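Local coordinates for solute-binding protein (Thermoactinomyces vulgaris, PDB 2ZYO) that binds maltodextrins such as maltotetraose, and probably cyclodextrins, and probably serves as the extracellular receptor of a sugar transport system, at residues Gln32-Asn35 with Thr36-Trp39; Glu307-Ala310 with Ser311-Lys314; Asp383-Lys386 with Ile387-Glu390. All coordinates share one frame; numbering follows the deposited sequence.

Contact 1: residues Gln32-Asn35 with Thr36-Trp39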
loop_
_atom_site.group_PDB
_atom_site.type_symbol
_atom_site.label_atom_id
_atom_site.label_comp_id
_atom_site.label_asym_id
_atom_site.label_seq_id
_atom_site.Cartn_x
_atom_site.Cartn_y
_atom_site.Cartn_z
ATOM N N GLN A 32 -14.513 -5.263 -8.443
ATOM C CA GLN A 32 -14.538 -4.654 -7.112
ATOM C C GLN A 32 -15.921 -4.085 -6.822
ATOM O O GLN A 32 -16.450 -4.251 -5.721
ATOM C CB GLN A 32 -13.487 -3.547 -6.987
ATOM C CG GLN A 32 -12.052 -4.046 -6.891
ATOM C CD GLN A 32 -11.059 -2.927 -6.624
ATOM O OE1 GLN A 32 -11.244 -2.112 -5.718
ATOM N NE2 GLN A 32 -9.984 -2.897 -7.403
ATOM N N LEU A 33 -16.495 -3.420 -7.823
ATOM C CA LEU A 33 -17.815 -2.810 -7.705
ATOM C C LEU A 33 -18.904 -3.864 -7.527
ATOM O O LEU A 33 -19.736 -3.757 -6.625
ATOM C CB LEU A 33 -18.110 -1.925 -8.924
ATOM C CG LEU A 33 -19.435 -1.155 -8.973
ATOM C CD1 LEU A 33 -19.509 -0.073 -7.897
ATOM C CD2 LEU A 33 -19.654 -0.549 -10.355
ATOM N N ASN A 34 -18.884 -4.883 -8.382
ATOM C CA ASN A 34 -19.896 -5.935 -8.340
ATOM C C ASN A 34 -19.829 -6.808 -7.085
ATOM O O ASN A 34 -20.862 -7.280 -6.610
ATOM C CB ASN A 34 -19.857 -6.784 -9.611
ATOM C CG ASN A 34 -20.103 -5.964 -10.871
ATOM O OD1 ASN A 34 -20.783 -4.936 -10.841
ATOM N ND2 ASN A 34 -19.547 -6.421 -11.984
ATOM N N ASN A 35 -18.627 -7.015 -6.545
ATOM C CA ASN A 35 -18.491 -7.738 -5.278
ATOM C C ASN A 35 -19.157 -6.988 -4.128
ATOM O O ASN A 35 -19.858 -7.587 -3.307
ATOM C CB ASN A 35 -17.028 -8.024 -4.932
ATOM C CG ASN A 35 -16.891 -8.885 -3.693
ATOM O OD1 ASN A 35 -16.654 -8.378 -2.599
ATOM N ND2 ASN A 35 -17.072 -10.192 -3.854
ATOM N N THR A 36 -18.936 -5.676 -4.078
ATOM C CA THR A 36 -19.586 -4.834 -3.078
ATOM C C THR A 36 -21.099 -4.822 -3.290
ATOM O O THR A 36 -21.859 -4.889 -2.327
ATOM C CB THR A 36 -18.984 -3.414 -3.052
ATOM O OG1 THR A 36 -17.620 -3.505 -2.628
ATOM C CG2 THR A 36 -19.734 -2.502 -2.081
ATOM N N LYS A 37 -21.529 -4.779 -4.549
ATOM C CA LYS A 37 -22.955 -4.858 -4.867
ATOM C C LYS A 37 -23.560 -6.175 -4.374
ATOM O O LYS A 37 -24.686 -6.193 -3.874
ATOM C CB LYS A 37 -23.198 -4.674 -6.370
ATOM C CG LYS A 37 -22.989 -3.244 -6.868
ATOM C CD LYS A 37 -23.394 -3.099 -8.332
ATOM C CE LYS A 37 -23.098 -1.703 -8.876
ATOM N NZ LYS A 37 -23.839 -0.609 -8.189
ATOM N N LYS A 38 -22.803 -7.266 -4.496
ATOM C CA LYS A 38 -23.257 -8.574 -4.023
ATOM C C LYS A 38 -23.508 -8.567 -2.515
ATOM O O LYS A 38 -24.589 -8.951 -2.052
ATOM C CB LYS A 38 -22.252 -9.677 -4.379
ATOM C CG LYS A 38 -22.621 -11.042 -3.807
ATOM C CD LYS A 38 -21.466 -12.025 -3.881
ATOM C CE LYS A 38 -21.774 -13.300 -3.107
ATOM N NZ LYS A 38 -22.930 -14.061 -3.664
ATOM N N TRP A 39 -22.511 -8.128 -1.755
ATOM C CA TRP A 39 -22.604 -8.182 -0.299
ATOM C C TRP A 39 -23.517 -7.115 0.294
ATOM O O TRP A 39 -24.180 -7.367 1.304
ATOM C CB TRP A 39 -21.212 -8.236 0.336
ATOM C CG TRP A 39 -20.588 -9.549 0.016
ATOM C CD1 TRP A 39 -19.621 -9.797 -0.915
ATOM C CD2 TRP A 39 -20.953 -10.819 0.566
ATOM N NE1 TRP A 39 -19.340 -11.140 -0.958
ATOM C CE2 TRP A 39 -20.142 -11.792 -0.059
ATOM C CE3 TRP A 39 -21.877 -11.228 1.536
ATOM C CZ2 TRP A 39 -20.223 -13.151 0.260
ATOM C CZ3 TRP A 39 -21.959 -12.578 1.851
ATOM C CH2 TRP A 39 -21.135 -13.523 1.212
HETATM O O HOH W 1 -16.295 -5.738 -1.469
#
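Within helix 30-47, K37 N, K38 N and W39 N bond to the carbonyls of L33, N34 and N35, K38 N to N34 O being the most bent with an N-H...O angle of 146°, while T36 N to Q32 O is weak at 3.3 Å. This helix is the crossover of a beta-alpha-beta unit with strands 20-25 and 50-55, and L33, T36 and K37 all rest on V53. On that side the K37 chain passes slantwise over L33: its aliphatic CE lies 3.7 Å from L33 CG and also meets both leucine methyl groups, after the lysine chain has run out extended and before it bends at chi4. N35 meets W39 differently. Its CG is anti to the backbone N (chi1 -175°), which places the amide beside the indole, OD1 3.7 Å from W39 CD1. The two planes stand 57° apart, with N35 ND2 at the ring edge, level with the ring plane. A water links the polar groups: it donates to N35 OD1 at 2.9 Å and to T36 OG1 at 2.8 Å, joining neighbouring side chains. T36 OG1 also bonds E25, and N35 ND2 bonds E315. On one face of the indole, K38 CE sits 3.5 Å above the plane, offset toward the rim. Both N35 ND2 and W39 NE1 bond S311 OG of helix 306-316. Hydroxyl, carboxylate and water thus meet the polar needs of the buried N35 side chain, and bonds at both ends of its amide should hold its rotation fixed.

Contact 2: residues Glu307-Ala310 with Ser311-Lys314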
loop_
_atom_site.group_PDB
_atom_site.type_symbol
_atom_site.label_atom_id
_atom_site.label_comp_id
_atom_site.label_asym_id
_atom_site.label_seq_id
_atom_site.Cartn_x
_atom_site.Cartn_y
_atom_site.Cartn_z
ATOM N N GLU A 307 -16.708 -14.497 5.477
ATOM C CA GLU A 307 -17.427 -14.909 4.273
ATOM C C GLU A 307 -17.338 -13.869 3.153
ATOM O O GLU A 307 -17.076 -14.215 1.999
ATOM C CB GLU A 307 -18.896 -15.201 4.604
ATOM C CG GLU A 307 -19.671 -15.870 3.477
ATOM C CD GLU A 307 -21.155 -16.033 3.773
ATOM O OE1 GLU A 307 -21.638 -15.524 4.810
ATOM O OE2 GLU A 307 -21.845 -16.678 2.957
ATOM N N ALA A 308 -17.563 -12.602 3.499
ATOM C CA ALA A 308 -17.551 -11.520 2.514
ATOM C C ALA A 308 -16.171 -11.312 1.898
ATOM O O ALA A 308 -16.055 -11.114 0.689
ATOM C CB ALA A 308 -18.065 -10.219 3.131
ATOM N N LEU A 309 -15.131 -11.370 2.728
ATOM C CA LEU A 309 -13.767 -11.142 2.250
ATOM C C LEU A 309 -13.160 -12.344 1.520
ATOM O O LEU A 309 -12.303 -12.170 0.652
ATOM C CB LEU A 309 -12.853 -10.646 3.379
ATOM C CG LEU A 309 -13.149 -9.242 3.923
ATOM C CD1 LEU A 309 -12.143 -8.849 4.993
ATOM C CD2 LEU A 309 -13.182 -8.190 2.816
ATOM N N ALA A 310 -13.604 -13.554 1.867
ATOM C CA ALA A 310 -13.232 -14.748 1.106
ATOM C C ALA A 310 -13.755 -14.604 -0.318
ATOM O O ALA A 310 -13.021 -14.817 -1.287
ATOM C CB ALA A 310 -13.792 -16.004 1.755
ATOM N N SER A 311 -15.025 -14.215 -0.426
ATOM C CA SER A 311 -15.660 -13.911 -1.707
ATOM C C SER A 311 -14.934 -12.785 -2.440
ATOM O O SER A 311 -14.640 -12.902 -3.635
ATOM C CB SER A 311 -17.132 -13.552 -1.484
ATOM O OG SER A 311 -17.692 -12.894 -2.606
ATOM N N ARG A 312 -14.633 -11.703 -1.722
ATOM C CA ARG A 312 -13.926 -10.568 -2.321
ATOM C C ARG A 312 -12.563 -10.960 -2.888
ATOM O O ARG A 312 -12.213 -10.549 -3.995
ATOM C CB ARG A 312 -13.774 -9.405 -1.337
ATOM C CG ARG A 312 -13.388 -8.117 -2.042
ATOM C CD ARG A 312 -13.228 -6.927 -1.115
ATOM N NE ARG A 312 -13.004 -5.723 -1.913
ATOM C CZ ARG A 312 -11.817 -5.324 -2.365
ATOM N NH1 ARG A 312 -10.718 -6.015 -2.087
ATOM N NH2 ARG A 312 -11.728 -4.226 -3.102
ATOM N N PHE A 313 -11.805 -11.759 -2.140
ATOM C CA PHE A 313 -10.505 -12.211 -2.627
ATOM C C PHE A 313 -10.630 -13.019 -3.916
ATOM O O PHE A 313 -9.895 -12.786 -4.874
ATOM C CB PHE A 313 -9.743 -13.028 -1.580
ATOM C CG PHE A 313 -8.582 -13.784 -2.159
ATOM C CD1 PHE A 313 -7.438 -13.108 -2.580
ATOM C CD2 PHE A 313 -8.649 -15.162 -2.331
ATOM C CE1 PHE A 313 -6.372 -13.795 -3.145
ATOM C CE2 PHE A 313 -7.587 -15.858 -2.895
ATOM C CZ PHE A 313 -6.446 -15.174 -3.300
ATOM N N LYS A 314 -11.561 -13.967 -3.930
ATOM C CA LYS A 314 -11.736 -14.856 -5.078
ATOM C C LYS A 314 -12.165 -14.099 -6.338
ATOM O O LYS A 314 -11.764 -14.458 -7.449
ATOM C CB LYS A 314 -12.712 -15.989 -4.742
ATOM C CG LYS A 314 -12.174 -16.967 -3.696
ATOM C CD LYS A 314 -13.222 -17.986 -3.279
ATOM C CE LYS A 314 -12.765 -18.782 -2.068
ATOM N NZ LYS A 314 -13.800 -19.751 -1.613
#
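L309 and R312 make the one side-chain to side-chain approach between the two segments, a loose one, with L309 CD2 4.1 Å from the CD methylene of R312. The R312 chain is extended from CG to NE, with CG anti to the backbone N (chi1 -165°), and this carries the guanidinium beyond the leucine to a salt bridge with E318. Backbone hydrogen bonds form the second group: S311 N, R312 N, F313 N and K314 N donate to the carbonyls of E307, A308, L309 and A310. The longest is S311 N to E307 O at 3.2 Å, yet it is also the straightest, with an N-H...O angle of 167°. A third group sets side-chain carbons against carbonyl oxygens one turn back. S311 CB lies 3.4 Å from A308 O, and K314 CG lies 3.3 Å from A310 O, the rest of that lysine running back alongside the same oxygen. S311 OG turns to helix 30-47. Beyond the segment, F313 packs on M330, I331 and P320, while A308 touches W39. The i to i+4 ladder is that of a regular alpha-helix, here helix 306-316, packed between helix 30-47 and helices 323-326 and 329-332 in a solute-binding protein of the periplasmic-binding-protein type.

Contact 3: residues Asp383-Lys386 with Ile387-Glu390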
loop_
_atom_site.group_PDB
_atom_site.type_symbol
_atom_site.label_atom_id
_atom_site.label_comp_id
_atom_site.label_asym_id
_atom_site.label_seq_id
_atom_site.Cartn_x
_atom_site.Cartn_y
_atom_site.Cartn_z
ATOM N N ASP A 383 19.510 18.015 1.312
ATOM C CA ASP A 383 18.703 18.906 0.480
ATOM C C ASP A 383 17.227 18.525 0.490
ATOM O O ASP A 383 16.361 19.393 0.593
ATOM C CB ASP A 383 19.224 18.919 -0.960
ATOM C CG ASP A 383 20.536 19.669 -1.108
ATOM O OD1 ASP A 383 21.018 20.261 -0.118
ATOM O OD2 ASP A 383 21.084 19.664 -2.229
ATOM N N ALA A 384 16.950 17.226 0.386
ATOM C CA ALA A 384 15.577 16.723 0.355
ATOM C C ALA A 384 14.825 17.024 1.648
ATOM O O ALA A 384 13.671 17.453 1.608
ATOM C CB ALA A 384 15.557 15.226 0.065
ATOM N N VAL A 385 15.485 16.805 2.784
ATOM C CA VAL A 385 14.869 17.043 4.092
ATOM C C VAL A 385 14.591 18.536 4.303
ATOM O O VAL A 385 13.526 18.903 4.798
ATOM C CB VAL A 385 15.703 16.428 5.250
ATOM C CG1 VAL A 385 15.210 16.909 6.611
ATOM C CG2 VAL A 385 15.640 14.904 5.188
ATOM N N LYS A 386 15.537 19.383 3.901
ATOM C CA LYS A 386 15.343 20.836 3.934
ATOM C C LYS A 386 14.088 21.249 3.157
ATOM O O LYS A 386 13.288 22.056 3.639
ATOM C CB LYS A 386 16.584 21.559 3.388
ATOM C CG LYS A 386 16.528 23.089 3.454
ATOM C CD LYS A 386 16.440 23.601 4.892
ATOM C CE LYS A 386 16.344 25.122 4.942
ATOM N NZ LYS A 386 15.120 25.658 4.273
ATOM N N ILE A 387 13.923 20.678 1.965
ATOM C CA ILE A 387 12.759 20.939 1.118
ATOM C C ILE A 387 11.453 20.481 1.778
ATOM O O ILE A 387 10.461 21.215 1.771
ATOM C CB ILE A 387 12.933 20.304 -0.288
ATOM C CG1 ILE A 387 13.988 21.078 -1.085
ATOM C CG2 ILE A 387 11.609 20.272 -1.042
ATOM C CD1 ILE A 387 14.513 20.353 -2.313
ATOM N N MET A 388 11.468 19.281 2.359
ATOM C CA MET A 388 10.308 18.738 3.076
ATOM C C MET A 388 9.828 19.664 4.180
ATOM O O MET A 388 8.641 19.978 4.268
ATOM C CB MET A 388 10.649 17.394 3.710
ATOM C CG MET A 388 10.788 16.259 2.747
ATOM S SD MET A 388 11.456 14.837 3.614
ATOM C CE MET A 388 12.092 13.919 2.215
ATOM N N LYS A 389 10.770 20.090 5.019
ATOM C CA LYS A 389 10.465 20.871 6.214
ATOM C C LYS A 389 9.888 22.244 5.882
ATOM O O LYS A 389 9.083 22.783 6.645
ATOM C CB LYS A 389 11.705 20.988 7.102
ATOM C CG LYS A 389 12.190 19.641 7.633
ATOM C CD LYS A 389 13.469 19.758 8.448
ATOM C CE LYS A 389 13.187 20.123 9.894
ATOM N NZ LYS A 389 12.369 19.088 10.593
ATOM N N GLU A 390 10.295 22.796 4.739
ATOM C CA GLU A 390 9.715 24.036 4.234
ATOM C C GLU A 390 8.285 23.799 3.746
ATOM O O GLU A 390 7.394 24.600 4.028
ATOM C CB GLU A 390 10.574 24.625 3.110
ATOM C CG GLU A 390 10.197 26.056 2.725
ATOM C CD GLU A 390 10.974 26.570 1.528
ATOM O OE1 GLU A 390 10.835 25.991 0.428
ATOM O OE2 GLU A 390 11.718 27.562 1.684
#
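M388 N to A384 O and K389 N to V385 O, both 3.0 Å, are the shortest of the i to i+4 hydrogen bonds that join two successive turns of alpha-helix 377-394; the second lies nearly along the carbonyl axis, with a C=O...N angle of 160°. I387 N to D383 O follows at 3.1 Å, and E390 N to K386 O is longer, at 3.3 Å. On the exposed side K386 NZ and E390 OE2 carry opposite charges 4.7 Å apart, without touching, so any attraction is probably modest. D383 OD2 bonds Q375 NE2. The inner side is apolar. M388 CG is anti to its carbonyl carbon (chi1 -72°), and the chain, extended beyond CG, runs back along the preceding turn, bringing CE to 4.3 Å from A384 CB and SD to 4.5 Å from V385 CG2. The same methionine packs on P362 and I363 of helix 360-371 and on I201. With an alanine here, the contacts of SD and CE would be lost, which would probably leave a gap between A384, V385 and helix 360-371. K389 runs alongside V385 in the same direction, its CD 3.8 Å from V385 CG1.

Contacts 1 and 2 belong to neighbouring helices on the same side of the chain's centre, their centres 10 Å apart, and they touch directly: S311 and R312 face N35 and W39, and N35 OD1 packs on R312 CB. Contact 3, on helix 377-394, lies on the opposite side, its centre about 43 Å from each of theirs. All three are partly buried helix turns, but contact 3 has five exposed residues of eight, against two in each of the others. Chemistry follows place: contact 1 is water-bridged and polar inside, contact 2 has only a loose aliphatic approach, its charged R312 end turned to E318 outside the segments, and contact 3 sets methionine packing inward and charges outward.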